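Long-range contact in alpha-1,2-Mannosidase (Trichoderma reesei, PDB 1HCU), which probably trims alpha-1,2-linked mannose residues from N-linked oligosaccharides as a calcium-dependent glycoside hydrolase of family 47: residues E100-Y105 against G179-E184. Numbering follows the deposited sequence.
Sequences ETNIRY and GSLVLE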
ATOM      1  N   GLU A 100      -7.125   7.923   2.755  1.00 16.05           N
ATOM      2  CA  GLU A 100      -7.094   7.628   1.320  1.00 15.48           C
ATOM      3  C   GLU A 100      -6.562   8.813   0.519  1.00 15.57           C
ATOM      4  O   GLU A 100      -5.770   8.637  -0.410  1.00 17.12           O
ATOM      5  CB  GLU A 100      -8.496   7.272   0.812  1.00 16.70           C
ATOM      6  CG  GLU A 100      -9.175   6.088   1.504  1.00 19.84           C
ATOM      7  CD  GLU A 100      -8.407   4.780   1.347  1.00 23.25           C
ATOM      8  OE1 GLU A 100      -7.659   4.634   0.358  1.00 23.75           O
ATOM      9  OE2 GLU A 100      -8.566   3.888   2.205  1.00 24.47           O
ATOM     10  N   THR A 101      -6.994  10.019   0.877  1.00 12.93           N
ATOM     11  CA  THR A 101      -6.559  11.218   0.169  1.00 12.55           C
ATOM     12  C   THR A 101      -5.059  11.456   0.339  1.00 12.90           C
ATOM     13  O   THR A 101      -4.357  11.816  -0.607  1.00 12.76           O
ATOM     14  CB  THR A 101      -7.330  12.464   0.671  1.00 11.83           C
ATOM     15  OG1 THR A 101      -8.736  12.230   0.537  1.00 11.69           O
ATOM     16  CG2 THR A 101      -6.955  13.697  -0.140  1.00 11.67           C
ATOM     17  N   ASN A 102      -4.576  11.232   1.553  1.00 12.61           N
ATOM     18  CA  ASN A 102      -3.176  11.417   1.886  1.00  9.76           C
ATOM     19  C   ASN A 102      -2.222  10.522   1.102  1.00 10.01           C
ATOM     20  O   ASN A 102      -1.289  11.006   0.461  1.00 11.44           O
ATOM     21  CB  ASN A 102      -2.980  11.172   3.386  1.00  9.91           C
ATOM     22  CG  ASN A 102      -1.517  11.139   3.780  1.00 12.06           C
ATOM     23  OD1 ASN A 102      -0.859  12.177   3.873  1.00 15.15           O
ATOM     24  ND2 ASN A 102      -0.995   9.941   3.992  1.00 10.64           N
ATOM     25  N   ILE A 103      -2.452   9.216   1.165  1.00 10.86           N
ATOM     26  CA  ILE A 103      -1.579   8.257   0.499  1.00 12.11           C
ATOM     27  C   ILE A 103      -1.583   8.345  -1.029  1.00 12.86           C
ATOM     28  O   ILE A 103      -0.553   8.102  -1.671  1.00 11.56           O
ATOM     29  CB  ILE A 103      -1.913   6.800   0.947  1.00 12.21           C
ATOM     30  CG1 ILE A 103      -3.279   6.371   0.406  1.00 10.84           C
ATOM     31  CG2 ILE A 103      -1.894   6.711   2.470  1.00  9.23           C
ATOM     32  CD1 ILE A 103      -3.639   4.919   0.707  1.00 13.58           C
ATOM     33  N   ARG A 104      -2.727   8.699  -1.611  1.00 13.44           N
ATOM     34  CA  ARG A 104      -2.828   8.809  -3.071  1.00 14.00           C
ATOM     35  C   ARG A 104      -2.416  10.176  -3.620  1.00 13.54           C
ATOM     36  O   ARG A 104      -1.427  10.299  -4.338  1.00 14.44           O
ATOM     37  CB  ARG A 104      -4.257   8.513  -3.543  1.00 14.07           C
ATOM     38  CG  ARG A 104      -4.702   7.067  -3.439  1.00 15.93           C
ATOM     39  CD  ARG A 104      -6.023   6.884  -4.170  1.00 18.51           C
ATOM     40  NE  ARG A 104      -6.496   5.507  -4.126  1.00 23.10           N
ATOM     41  CZ  ARG A 104      -6.754   4.847  -3.005  1.00 25.52           C
ATOM     42  NH1 ARG A 104      -6.581   5.450  -1.836  1.00 23.80           N
ATOM     43  NH2 ARG A 104      -7.182   3.589  -3.049  1.00 25.11           N
ATOM     44  N   TYR A 105      -3.183  11.202  -3.278  1.00 11.66           N
ATOM     45  CA  TYR A 105      -2.918  12.541  -3.784  1.00 13.33           C
ATOM     46  C   TYR A 105      -1.639  13.190  -3.261  1.00 13.21           C
ATOM     47  O   TYR A 105      -0.729  13.496  -4.028  1.00 12.49           O
ATOM     48  CB  TYR A 105      -4.136  13.423  -3.506  1.00 11.97           C
ATOM     49  CG  TYR A 105      -5.350  13.001  -4.311  1.00 14.58           C
ATOM     50  CD1 TYR A 105      -6.477  12.455  -3.695  1.00 14.02           C
ATOM     51  CD2 TYR A 105      -5.380  13.182  -5.699  1.00 16.57           C
ATOM     52  CE1 TYR A 105      -7.614  12.108  -4.447  1.00 15.50           C
ATOM     53  CE2 TYR A 105      -6.502  12.841  -6.453  1.00 16.72           C
ATOM     54  CZ  TYR A 105      -7.620  12.311  -5.824  1.00 15.24           C
ATOM     55  OH  TYR A 105      -8.747  12.037  -6.572  1.00 13.51           O
ATOM     56  N   GLY A 179      -1.806   6.358  11.786  1.00 13.67           N
ATOM     57  CA  GLY A 179      -0.382   6.151  11.590  1.00 14.04           C
ATOM     58  C   GLY A 179       0.152   6.082  10.172  1.00 15.74           C
ATOM     59  O   GLY A 179       1.288   5.660   9.964  1.00 16.22           O
ATOM     60  N   SER A 180      -0.645   6.498   9.195  1.00 16.12           N
ATOM     61  CA  SER A 180      -0.197   6.472   7.812  1.00 16.08           C
ATOM     62  C   SER A 180      -0.170   7.873   7.221  1.00 16.40           C
ATOM     63  O   SER A 180      -0.350   8.043   6.016  1.00 16.37           O
ATOM     64  CB  SER A 180      -1.107   5.577   6.970  1.00 16.36           C
ATOM     65  OG  SER A 180      -0.988   4.219   7.356  1.00 19.04           O
ATOM     66  N   LEU A 181       0.077   8.869   8.070  1.00 15.03           N
ATOM     67  CA  LEU A 181       0.121  10.266   7.642  1.00 14.05           C
ATOM     68  C   LEU A 181       1.491  10.901   7.855  1.00 14.80           C
ATOM     69  O   LEU A 181       1.857  11.861   7.162  1.00 14.75           O
ATOM     70  CB  LEU A 181      -0.911  11.070   8.429  1.00 13.53           C
ATOM     71  CG  LEU A 181      -2.313  10.471   8.451  1.00 13.52           C
ATOM     72  CD1 LEU A 181      -3.216  11.296   9.367  1.00 15.77           C
ATOM     73  CD2 LEU A 181      -2.861  10.421   7.042  1.00 10.34           C
ATOM     74  N   VAL A 182       2.234  10.358   8.819  1.00 14.82           N
ATOM     75  CA  VAL A 182       3.550  10.870   9.194  1.00 13.88           C
ATOM     76  C   VAL A 182       4.591  10.967   8.074  1.00 15.00           C
ATOM     77  O   VAL A 182       5.306  11.967   7.982  1.00 15.77           O
ATOM     78  CB  VAL A 182       4.136  10.053  10.389  1.00 12.89           C
ATOM     79  CG1 VAL A 182       4.249   8.574  10.028  1.00 11.24           C
ATOM     80  CG2 VAL A 182       5.482  10.609  10.782  1.00 13.24           C
ATOM     81  N   LEU A 183       4.673   9.954   7.216  1.00 14.29           N
ATOM     82  CA  LEU A 183       5.648   9.977   6.132  1.00 13.75           C
ATOM     83  C   LEU A 183       5.424  11.151   5.178  1.00 14.11           C
ATOM     84  O   LEU A 183       6.328  11.953   4.949  1.00 13.97           O
ATOM     85  CB  LEU A 183       5.592   8.678   5.318  1.00 14.10           C
ATOM     86  CG  LEU A 183       6.902   8.133   4.725  1.00 15.55           C
ATOM     87  CD1 LEU A 183       6.581   7.168   3.575  1.00 11.62           C
ATOM     88  CD2 LEU A 183       7.779   9.255   4.235  1.00 13.00           C
ATOM     89  N   GLU A 184       4.223  11.270   4.622  1.00 13.97           N
ATOM     90  CA  GLU A 184       4.003  12.349   3.668  1.00 15.39           C
ATOM     91  C   GLU A 184       3.902  13.749   4.247  1.00 14.79           C
ATOM     92  O   GLU A 184       4.282  14.716   3.592  1.00 15.62           O
ATOM     93  CB  GLU A 184       2.809  12.055   2.733  1.00 15.50           C
ATOM     94  CG  GLU A 184       1.666  11.206   3.254  1.00 17.16           C
ATOM     95  CD  GLU A 184       2.044   9.762   3.528  1.00 17.52           C
ATOM     96  OE1 GLU A 184       2.301   9.438   4.705  1.00 16.24           O
ATOM     97  OE2 GLU A 184       2.087   8.952   2.569  1.00 17.64           O
TER
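The amide of N102 overlaps the methyl end of L181 and the carboxylate arm of E184, reaching from helix 98-117 to the turn that leads into helix 182-192. L181 packs CD2 against N102 CG at 3.6 Å, the pair whose CA atoms are also the nearest across the contact (6.7 Å). N102 holds its CG anti to the backbone N (chi1 171°), which directs the amide toward the 179-184 segment. Its ND2 comes within 2.8 Å of S180 O, but the angle is too poor for a hydrogen bond to be assigned. The E184 chain, bent at chi2, crosses the amide obliquely, with carboxylate and amide planes 68° apart; the modelled approach of the two groups is too tight for its detail to be trusted. Beside this, I103 turns CG2 to S180 O at 4.1 Å, a loose touch. An alanine at N102 lacks the amide, so it would probably leave a gap beside L181 CD2 and S180 O without its close amide neighbour. The polar ends are satisfied outside the two segments: S180 OG hydrogen-bonds to S246 OG and A176 O, and E184 OE2 to N484 ND2. On the far side of the helical turn, E100, the predicted proton donor, is fixed by a salt bridge from R104 NH1 to its OE1 (2.6 Å). The side chain of I103 lies about 6 Å from the bound calcium ion. Wholly buried, the contact joins helix 98-117 to the beginning of helix 182-192 within the catalytic (alpha/alpha)7 barrel of family 47, with helix 245-257 against the 179-184 side and helices 56-67 and 127-144 against the other.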